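Local coordinates for protein discoidin-2 (Dictyostelium discoideum, PDB 2VMD) that binds galactose and N-acetylgalactosamine as a homotrimeric lectin and may take part in spore coat formation, at residues A[71-76]-A[127-132]; A[178-183]-A[238-243]; A[203-208]-A[244-249]. One frame throughout, in Å; residues are numbered along the deposited sequence.

Interaction 1 of 3, residues A[71-76]-A[127-132]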
loop_
_atom_site.group_PDB
_atom_site.type_symbol
_atom_site.label_atom_id
_atom_site.label_comp_id
_atom_site.label_asym_id
_atom_site.label_seq_id
_atom_site.Cartn_x
_atom_site.Cartn_y
_atom_site.Cartn_z
ATOM N N LYS A 71 -7.581 7.177 -0.844
ATOM C CA LYS A 71 -7.679 8.236 0.123
ATOM C C LYS A 71 -9.133 8.586 0.231
ATOM O O LYS A 71 -9.884 8.434 -0.742
ATOM C CB LYS A 71 -6.837 9.457 -0.324
ATOM C CG LYS A 71 -5.355 9.172 -0.093
ATOM C CD LYS A 71 -4.410 9.693 -1.127
ATOM C CE LYS A 71 -4.853 9.427 -2.549
ATOM N NZ LYS A 71 -3.942 8.488 -3.185
ATOM N N HIS A 72 -9.508 9.016 1.420
ATOM C CA HIS A 72 -10.800 9.613 1.669
ATOM C C HIS A 72 -10.571 11.102 1.922
ATOM O O HIS A 72 -10.198 11.509 3.032
ATOM C CB HIS A 72 -11.436 8.968 2.891
ATOM C CG HIS A 72 -11.805 7.535 2.671
ATOM N ND1 HIS A 72 -10.905 6.507 2.842
ATOM C CD2 HIS A 72 -12.959 6.961 2.264
ATOM C CE1 HIS A 72 -11.485 5.358 2.553
ATOM N NE2 HIS A 72 -12.734 5.605 2.204
ATOM N N PHE A 73 -10.808 11.902 0.882
ATOM C CA PHE A 73 -10.539 13.331 0.925
ATOM C C PHE A 73 -11.716 14.003 1.574
ATOM O O PHE A 73 -12.833 13.854 1.105
ATOM C CB PHE A 73 -10.308 13.877 -0.497
ATOM C CG PHE A 73 -8.957 13.540 -1.058
ATOM C CD1 PHE A 73 -7.793 14.013 -0.450
ATOM C CD2 PHE A 73 -8.841 12.728 -2.191
ATOM C CE1 PHE A 73 -6.547 13.680 -0.976
ATOM C CE2 PHE A 73 -7.600 12.404 -2.711
ATOM C CZ PHE A 73 -6.454 12.881 -2.087
ATOM N N VAL A 74 -11.449 14.747 2.642
ATOM C CA VAL A 74 -12.464 15.429 3.422
ATOM C C VAL A 74 -12.486 16.942 3.160
ATOM O O VAL A 74 -13.501 17.613 3.443
ATOM C CB VAL A 74 -12.266 15.173 4.958
ATOM C CG1 VAL A 74 -12.308 13.667 5.216
ATOM C CG2 VAL A 74 -10.951 15.743 5.452
ATOM N N ALA A 75 -11.397 17.474 2.600
ATOM C CA ALA A 75 -11.384 18.911 2.232
ATOM C C ALA A 75 -10.275 19.227 1.257
ATOM O O ALA A 75 -9.263 18.490 1.141
ATOM C CB ALA A 75 -11.238 19.771 3.432
ATOM N N ILE A 76 -10.478 20.337 0.562
ATOM C CA ILE A 76 -9.431 20.966 -0.227
ATOM C C ILE A 76 -9.385 22.438 0.148
ATOM O O ILE A 76 -10.439 23.085 0.303
ATOM C CB ILE A 76 -9.700 20.792 -1.748
ATOM C CG1 ILE A 76 -8.626 21.513 -2.550
ATOM C CG2 ILE A 76 -11.047 21.396 -2.098
ATOM C CD1 ILE A 76 -8.838 21.404 -4.035
ATOM N N PRO A 127 -20.319 13.090 1.516
ATOM C CA PRO A 127 -19.291 12.201 2.084
ATOM C C PRO A 127 -17.872 12.538 1.538
ATOM O O PRO A 127 -17.761 13.306 0.593
ATOM C CB PRO A 127 -19.724 10.818 1.588
ATOM C CG PRO A 127 -20.463 11.086 0.311
ATOM C CD PRO A 127 -21.168 12.402 0.518
ATOM N N PRO A 128 -16.805 11.991 2.151
ATOM C CA PRO A 128 -15.442 12.118 1.598
ATOM C C PRO A 128 -15.336 11.643 0.149
ATOM O O PRO A 128 -16.010 10.685 -0.241
ATOM C CB PRO A 128 -14.619 11.189 2.484
ATOM C CG PRO A 128 -15.324 11.210 3.789
ATOM C CD PRO A 128 -16.798 11.268 3.435
ATOM N N ILE A 129 -14.497 12.311 -0.645
ATOM C CA ILE A 129 -14.228 11.857 -2.003
ATOM C C ILE A 129 -13.262 10.687 -1.836
ATOM O O ILE A 129 -12.220 10.812 -1.203
ATOM C CB ILE A 129 -13.591 12.968 -2.863
ATOM C CG1 ILE A 129 -14.636 14.027 -3.223
ATOM C CG2 ILE A 129 -12.876 12.374 -4.087
ATOM C CD1 ILE A 129 -14.050 15.290 -3.896
ATOM N N LYS A 130 -13.613 9.549 -2.414
ATOM C CA LYS A 130 -12.777 8.363 -2.292
ATOM C C LYS A 130 -12.004 8.170 -3.600
ATOM O O LYS A 130 -12.581 7.920 -4.653
ATOM C CB LYS A 130 -13.677 7.173 -1.946
ATOM C CG LYS A 130 -12.980 5.877 -1.751
ATOM C CD LYS A 130 -14.004 4.831 -1.310
ATOM C CE LYS A 130 -13.608 3.521 -1.929
ATOM N NZ LYS A 130 -14.573 2.388 -1.697
ATOM N N ALA A 131 -10.685 8.300 -3.535
ATOM C CA ALA A 131 -9.907 8.455 -4.749
ATOM C C ALA A 131 -8.444 8.061 -4.558
ATOM O O ALA A 131 -7.887 8.229 -3.493
ATOM C CB ALA A 131 -10.000 9.922 -5.251
ATOM N N ARG A 132 -7.829 7.575 -5.630
ATOM C CA ARG A 132 -6.368 7.451 -5.694
ATOM C C ARG A 132 -5.696 8.727 -6.264
ATOM O O ARG A 132 -4.605 9.115 -5.815
ATOM C CB ARG A 132 -5.968 6.233 -6.516
ATOM C CG ARG A 132 -6.140 4.905 -5.750
ATOM C CD ARG A 132 -5.626 3.717 -6.543
ATOM N NE ARG A 132 -5.618 2.534 -5.676
ATOM C CZ ARG A 132 -6.617 1.667 -5.591
ATOM N NH1 ARG A 132 -7.675 1.812 -6.357
ATOM N NH2 ARG A 132 -6.530 0.637 -4.767
#

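Interaction 2 of 3, residues A[178-183]-A[238-243]. With MBG (methyl beta-D-galactopyranoside), chain D.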
loop_
_atom_site.group_PDB
_atom_site.type_symbol
_atom_site.label_atom_id
_atom_site.label_comp_id
_atom_site.label_asym_id
_atom_site.label_seq_id
_atom_site.Cartn_x
_atom_site.Cartn_y
_atom_site.Cartn_z
ATOM N N SER A 178 -6.376 -40.813 24.935
ATOM C CA SER A 178 -6.620 -41.641 26.110
ATOM C C SER A 178 -6.552 -40.725 27.313
ATOM O O SER A 178 -6.033 -39.622 27.206
ATOM C CB SER A 178 -5.543 -42.730 26.216
ATOM O OG SER A 178 -4.242 -42.179 26.445
ATOM N N GLY A 179 -7.101 -41.159 28.447
ATOM C CA GLY A 179 -6.923 -40.433 29.689
ATOM C C GLY A 179 -8.175 -39.744 30.160
ATOM O O GLY A 179 -9.214 -39.802 29.522
ATOM N N THR A 180 -8.063 -39.082 31.293
ATOM C CA THR A 180 -9.219 -38.527 31.953
ATOM C C THR A 180 -8.879 -37.137 32.453
ATOM O O THR A 180 -7.738 -36.871 32.899
ATOM C CB THR A 180 -9.687 -39.480 33.152
ATOM O OG1 THR A 180 -10.691 -38.814 33.949
ATOM C CG2 THR A 180 -8.492 -39.826 34.077
ATOM N N GLY A 181 -9.878 -36.262 32.445
ATOM C CA GLY A 181 -9.707 -34.906 32.975
ATOM C C GLY A 181 -9.059 -34.017 31.915
ATOM O O GLY A 181 -8.848 -34.475 30.775
ATOM N N SER A 182 -8.761 -32.770 32.286
ATOM C CA SER A 182 -8.117 -31.796 31.385
ATOM C C SER A 182 -6.797 -32.324 30.869
ATOM O O SER A 182 -5.882 -32.627 31.652
ATOM C CB SER A 182 -7.829 -30.485 32.082
ATOM O OG SER A 182 -9.026 -29.840 32.501
ATOM N N ARG A 183 -6.707 -32.443 29.549
ATOM C CA ARG A 183 -5.487 -32.929 28.909
ATOM C C ARG A 183 -5.158 -32.056 27.698
ATOM O O ARG A 183 -6.023 -31.671 26.945
ATOM C CB ARG A 183 -5.626 -34.394 28.494
ATOM C CG ARG A 183 -5.839 -35.349 29.664
ATOM C CD ARG A 183 -6.497 -36.632 29.221
ATOM N NE ARG A 183 -7.941 -36.419 29.169
ATOM C CZ ARG A 183 -8.725 -36.758 28.138
ATOM N NH1 ARG A 183 -8.216 -37.384 27.092
ATOM N NH2 ARG A 183 -10.026 -36.505 28.182
ATOM N N TRP A 238 -11.076 -32.553 27.534
ATOM C CA TRP A 238 -11.321 -32.710 28.974
ATOM C C TRP A 238 -12.426 -33.752 29.173
ATOM O O TRP A 238 -12.775 -34.451 28.211
ATOM C CB TRP A 238 -11.544 -31.349 29.675
ATOM C CG TRP A 238 -12.771 -30.608 29.193
ATOM C CD1 TRP A 238 -13.949 -30.455 29.871
ATOM C CD2 TRP A 238 -12.923 -29.899 27.948
ATOM N NE1 TRP A 238 -14.837 -29.695 29.124
ATOM C CE2 TRP A 238 -14.227 -29.323 27.949
ATOM C CE3 TRP A 238 -12.081 -29.659 26.851
ATOM C CZ2 TRP A 238 -14.724 -28.574 26.853
ATOM C CZ3 TRP A 238 -12.563 -28.903 25.776
ATOM C CH2 TRP A 238 -13.888 -28.377 25.777
ATOM N N GLY A 239 -12.944 -33.892 30.389
ATOM C CA GLY A 239 -13.687 -35.103 30.748
ATOM C C GLY A 239 -12.903 -36.346 30.341
ATOM O O GLY A 239 -11.690 -36.414 30.561
ATOM N N ASN A 240 -13.584 -37.317 29.737
ATOM C CA ASN A 240 -12.929 -38.543 29.322
ATOM C C ASN A 240 -12.884 -38.745 27.802
ATOM O O ASN A 240 -12.795 -39.871 27.338
ATOM C CB ASN A 240 -13.585 -39.752 30.012
ATOM C CG ASN A 240 -13.405 -39.729 31.527
ATOM O OD1 ASN A 240 -12.345 -39.330 32.048
ATOM N ND2 ASN A 240 -14.437 -40.154 32.245
ATOM N N ASN A 241 -12.900 -37.659 27.029
ATOM C CA ASN A 241 -12.849 -37.812 25.567
ATOM C C ASN A 241 -11.483 -38.261 25.133
ATOM O O ASN A 241 -10.486 -37.891 25.755
ATOM C CB ASN A 241 -13.188 -36.525 24.857
ATOM C CG ASN A 241 -14.618 -36.121 25.048
ATOM O OD1 ASN A 241 -14.971 -35.583 26.092
ATOM N ND2 ASN A 241 -15.449 -36.331 24.013
ATOM N N ALA A 242 -11.467 -39.058 24.070
ATOM C CA ALA A 242 -10.266 -39.541 23.406
ATOM C C ALA A 242 -10.214 -38.856 22.047
ATOM O O ALA A 242 -11.072 -39.087 21.204
ATOM C CB ALA A 242 -10.335 -41.050 23.255
ATOM N N VAL A 243 -9.242 -37.972 21.869
ATOM C CA VAL A 243 -9.079 -37.243 20.607
ATOM C C VAL A 243 -7.933 -37.921 19.877
ATOM O O VAL A 243 -6.807 -37.919 20.380
ATOM C CB VAL A 243 -8.767 -35.757 20.853
ATOM C CG1 VAL A 243 -8.454 -35.038 19.514
ATOM C CG2 VAL A 243 -9.901 -35.062 21.642
HETATM C C1 MBG D . -18.752 -31.203 32.311
HETATM C C2 MBG D . -17.661 -30.450 31.522
HETATM C C3 MBG D . -18.328 -29.436 30.602
HETATM C C4 MBG D . -19.360 -30.128 29.700
HETATM C C5 MBG D . -20.321 -30.947 30.575
HETATM C C6 MBG D . -21.335 -31.700 29.724
HETATM C C7 MBG D . -16.882 -32.562 32.985
HETATM O O1 MBG D . -18.236 -32.123 33.300
HETATM O O2 MBG D . -16.731 -29.741 32.348
HETATM O O3 MBG D . -17.323 -28.730 29.858
HETATM O O4 MBG D . -18.688 -30.986 28.762
HETATM O O5 MBG D . -19.608 -31.905 31.362
HETATM O O6 MBG D . -22.381 -32.201 30.570
HETATM O O HOH W 1 -9.956 -40.841 26.959
#

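Interaction 3 of 3, residues A[203-208]-A[244-249]. With MBG (methyl beta-D-galactopyranoside), chain B.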
loop_
_atom_site.group_PDB
_atom_site.type_symbol
_atom_site.label_atom_id
_atom_site.label_comp_id
_atom_site.label_asym_id
_atom_site.label_seq_id
_atom_site.Cartn_x
_atom_site.Cartn_y
_atom_site.Cartn_z
ATOM N N ILE A 203 -7.440 -19.034 14.271
ATOM C CA ILE A 203 -7.446 -20.474 13.988
ATOM C C ILE A 203 -8.870 -20.955 13.733
ATOM O O ILE A 203 -9.834 -20.440 14.310
ATOM C CB ILE A 203 -6.779 -21.344 15.122
ATOM C CG1 ILE A 203 -7.567 -21.278 16.453
ATOM C CG2 ILE A 203 -5.273 -20.961 15.346
ATOM C CD1 ILE A 203 -7.066 -22.236 17.517
ATOM N N GLY A 204 -8.973 -21.966 12.890
ATOM C CA GLY A 204 -10.230 -22.650 12.591
ATOM C C GLY A 204 -9.957 -24.126 12.329
ATOM O O GLY A 204 -8.950 -24.514 11.691
ATOM N N CYS A 205 -10.847 -24.962 12.849
ATOM C CA CYS A 205 -10.709 -26.403 12.713
ATOM C C CYS A 205 -11.102 -26.901 11.310
ATOM O O CYS A 205 -12.140 -26.486 10.736
ATOM C CB CYS A 205 -11.564 -27.116 13.771
ATOM S SG CYS A 205 -11.159 -28.903 13.860
ATOM N N LYS A 206 -10.277 -27.791 10.764
ATOM C CA LYS A 206 -10.630 -28.430 9.486
ATOM C C LYS A 206 -10.556 -29.957 9.508
ATOM O O LYS A 206 -10.722 -30.595 8.461
ATOM C CB LYS A 206 -9.786 -27.875 8.328
ATOM C CG LYS A 206 -8.261 -28.118 8.455
ATOM C CD LYS A 206 -7.567 -27.669 7.158
ATOM C CE LYS A 206 -6.146 -28.162 7.054
ATOM N NZ LYS A 206 -5.361 -27.436 5.967
ATOM N N LYS A 207 -10.297 -30.533 10.682
ATOM C CA LYS A 207 -10.385 -31.989 10.896
ATOM C C LYS A 207 -10.651 -32.340 12.340
ATOM O O LYS A 207 -9.916 -31.880 13.238
ATOM C CB LYS A 207 -9.094 -32.694 10.492
ATOM C CG LYS A 207 -9.092 -34.175 10.820
ATOM C CD LYS A 207 -7.675 -34.761 10.747
ATOM C CE LYS A 207 -7.744 -36.232 10.717
ATOM N NZ LYS A 207 -6.370 -36.821 10.483
ATOM N N VAL A 208 -11.666 -33.183 12.551
ATOM C CA VAL A 208 -11.952 -33.795 13.839
ATOM C C VAL A 208 -11.955 -35.319 13.686
ATOM O O VAL A 208 -12.672 -35.870 12.825
ATOM C CB VAL A 208 -13.314 -33.306 14.417
ATOM C CG1 VAL A 208 -13.760 -34.170 15.631
ATOM C CG2 VAL A 208 -13.207 -31.856 14.807
ATOM N N TYR A 244 -8.248 -38.487 18.709
ATOM C CA TYR A 244 -7.311 -39.213 17.841
ATOM C C TYR A 244 -6.462 -38.249 17.005
ATOM O O TYR A 244 -5.220 -38.401 16.946
ATOM C CB TYR A 244 -8.064 -40.196 16.954
ATOM C CG TYR A 244 -7.239 -41.247 16.227
ATOM C CD1 TYR A 244 -7.162 -42.555 16.716
ATOM C CD2 TYR A 244 -6.569 -40.941 15.035
ATOM C CE1 TYR A 244 -6.410 -43.525 16.047
ATOM C CE2 TYR A 244 -5.839 -41.899 14.354
ATOM C CZ TYR A 244 -5.758 -43.186 14.864
ATOM O OH TYR A 244 -5.021 -44.140 14.167
ATOM N N ASP A 245 -7.102 -37.232 16.429
ATOM C CA ASP A 245 -6.376 -36.138 15.763
ATOM C C ASP A 245 -7.281 -34.933 15.634
ATOM O O ASP A 245 -8.505 -35.088 15.562
ATOM C CB ASP A 245 -5.930 -36.585 14.363
ATOM C CG ASP A 245 -4.714 -35.790 13.810
ATOM O OD1 ASP A 245 -4.032 -35.044 14.558
ATOM O OD2 ASP A 245 -4.422 -35.955 12.603
ATOM N N LEU A 246 -6.671 -33.743 15.530
ATOM C CA LEU A 246 -7.391 -32.503 15.242
ATOM C C LEU A 246 -6.459 -31.712 14.328
ATOM O O LEU A 246 -5.234 -31.814 14.475
ATOM C CB LEU A 246 -7.622 -31.687 16.532
ATOM C CG LEU A 246 -8.713 -32.041 17.548
ATOM C CD1 LEU A 246 -8.553 -31.226 18.885
ATOM C CD2 LEU A 246 -10.096 -31.900 16.952
ATOM N N THR A 247 -7.007 -31.001 13.345
ATOM C CA THR A 247 -6.188 -30.107 12.480
ATOM C C THR A 247 -6.814 -28.698 12.459
ATOM O O THR A 247 -8.028 -28.582 12.291
ATOM C CB THR A 247 -6.097 -30.636 11.024
ATOM O OG1 THR A 247 -5.597 -31.983 11.030
ATOM C CG2 THR A 247 -5.182 -29.738 10.110
ATOM N N PHE A 248 -5.968 -27.665 12.600
ATOM C CA PHE A 248 -6.348 -26.255 12.463
ATOM C C PHE A 248 -5.566 -25.608 11.313
ATOM O O PHE A 248 -4.362 -25.872 11.148
ATOM C CB PHE A 248 -6.046 -25.497 13.748
ATOM C CG PHE A 248 -6.946 -25.847 14.885
ATOM C CD1 PHE A 248 -8.134 -25.144 15.093
ATOM C CD2 PHE A 248 -6.630 -26.895 15.755
ATOM C CE1 PHE A 248 -8.990 -25.485 16.150
ATOM C CE2 PHE A 248 -7.486 -27.225 16.824
ATOM C CZ PHE A 248 -8.656 -26.519 17.009
ATOM N N ASP A 249 -6.248 -24.782 10.520
ATOM C CA ASP A 249 -5.571 -23.779 9.683
ATOM C C ASP A 249 -5.397 -22.570 10.564
ATOM O O ASP A 249 -6.271 -22.265 11.394
ATOM C CB ASP A 249 -6.418 -23.405 8.460
ATOM C CG ASP A 249 -6.070 -24.231 7.228
ATOM O OD1 ASP A 249 -5.017 -24.927 7.244
ATOM O OD2 ASP A 249 -6.855 -24.194 6.252
HETATM C C1 MBG B . -9.587 -45.919 12.996
HETATM C C2 MBG B . -9.493 -44.686 12.072
HETATM C C3 MBG B . -8.858 -43.537 12.843
HETATM C C4 MBG B . -9.636 -43.265 14.138
HETATM C C5 MBG B . -9.777 -44.578 14.923
HETATM C C6 MBG B . -10.591 -44.375 16.194
HETATM C C7 MBG B . -10.884 -46.799 11.168
HETATM O O1 MBG B . -10.078 -47.110 12.343
HETATM O O2 MBG B . -8.712 -44.903 10.892
HETATM O O3 MBG B . -8.769 -42.382 11.993
HETATM O O4 MBG B . -10.934 -42.732 13.822
HETATM O O5 MBG B . -10.431 -45.578 14.136
HETATM O O6 MBG B . -10.449 -45.530 17.035
HETATM O O HOH W 2 -6.298 -24.981 3.762
#

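Interaction 1 of 3, residues A[71-76]-A[127-132]
K71, H72 and F73 pair antiparallel with I129, K130 and A131, joining strands 70-79 and 121-131 in one of the two sheets of the discoidin (F5/8 type C) beta-sandwich. The short strand axes come within 4.3 Å of each other, at 147° between their chain directions. Two hydrogen-bonded pairs frame a non-hydrogen-bonded one. In the first, K71 N donates a hydrogen bond to A131 O and A131 N donates one to K71 O, both at 2.9 Å. In the second, F73 N lies 2.7 Å from I129 O, and I129 N donates back to F73 O. Between them H72 faces K130, and CA-H...O contacts from H72 CA to I129 O and from K130 CA to K71 O lie between the N-H...O hydrogen bonds.

The alternation sends K71, F73, I129 and A131 to one face and H72 and K130 to the other. On the buried face F73 CB meets I129 CB at 4.1 Å, while K71 CB lies against one face of the F73 ring, offset toward its rim; Y95 of strand 87-96 touches I129 and A131. On the H72 face imidazole and lysine run alongside each other, K130 CD 3.8 Å from H72 NE2, and L196 of the second subunit packs on H72. Past the pairing, V74 and A75 both face Y152 in a classic beta bulge, and V74 CG1 touches the ring of P128 at CG.

R132 O, where the chain turns a corner, is reached by a lysine side chain. K71, bent at chi2, chi3 and chi4, curls back along the strand so that its ammonium is also held by S69 O and S67 OG; K71 NZ ends 2.8 Å from R132 O, tilted 24° from the carbonyl plane.

Interaction 2 of 3, residues A[178-183]-A[238-243]
The guanidinium of R183 binds the backbone of the type II' beta turn W238-N241, tying the loop before strand 183-190 to the turn that carries the sugar-binding W238. Its hydrogen bonds dominate the contact. NH1 and NH2 grip one acceptor end-on: R183 NH1 is 2.7 Å from N241 O, nearly along the C=O axis, and R183 NH2 is 2.8 Å from the same oxygen, on a lone pair. Both approaches keep N241 O in the guanidinium plane, which fixes the rotation of the group. R183 NH2 also donates to G239 O at 2.9 Å, from well above that carbonyl's plane, and G181 N reaches G239 O from the opposite face at 2.6 Å. Within its own loop R183 NE bonds to G181 O at 2.7 Å, while G179 O sits over the centre of one guanidinium face.

Weaker contacts add to these bonds. W238 CA points its hydrogen at G181 O, and W238 CB packs against S182 CA at 3.9 Å. Water 1 lies between G179 O and N240 O, within hydrogen-bonding distance of both.

The ligand contact belongs to W238. With CG between the backbone N and the carbonyl carbon (chi1 63°), the indole swings away from the loop; W238 NE1 donates to O3 of methyl beta-D-galactopyranoside at 2.8 Å and 170°, the sugar at the ring edge. The sugar is also hydrogen-bonded to R218 of the same chain and to D209 of the second subunit.

The turn follows strand 230-237 and leads into strand 242-254; R183 begins strand 183-190 and pairs with T237, while the side chain of N241 bonds to Q216, H211 and R218.

Interaction 3 of 3, residues A[203-208]-A[244-249]
K206 meets T247 and D249 across an antiparallel pairing interrupted by a classic beta bulge, where K206 and K207 both face T247. Its CB leads to CG, placed between the backbone N and the carbonyl carbon (chi1 62°); CG lies 3.9 Å from T247 CG2. Beyond it the chain is extended: K206 CD passes 3.7 Å from D249 OD1 and OD2, K206 CE lies 3.4 Å from D249 OD1 and also touches T247 CG2, and NZ makes a salt bridge to D249 OD1 at 2.8 Å, on its syn side but 35° out of the carboxylate plane. E168 gives the ammonium a second carboxylate, and the positive charge probably offsets part of theirs; water 2 donates to D249 OD2.

K207 NZ makes a salt bridge to D245 OD2 at 3.0 Å, from the anti side, while D245 OD1 accepts from G172 N. On the other sheet face C205 SG stands above the F248 ring, 4.8 Å from its centroid, I203 CD1 lies over one ring face, and V208 CG2 packs beside L246 CD2.

Strand 242-254 runs between strands 163-170 and 200-211; W219 of strand 216-224 and L233 and F235 of strand 230-237 cover the C205-F248 face, and K207 and V208 pair with an antiparallel strand of the third subunit.

Interaction 1 belongs to the beta-sandwich domain and the other two to the lectin domain, joined by the 156-162 linker; its centre is about 57 Å from that of interaction 2 and 44 Å from that of interaction 3. Interactions 2 and 3 share strand 242-254, their centres about 17 Å apart and their segments alternating along the chain. Each touches a different sugar. W238 serves one together with R218 of its own chain and D209 of the second subunit; Y244, one ring face under C4, serves the other beside D209, with R218 and W238 of the third subunit. The trimer thus builds galactose sites at its subunit interfaces.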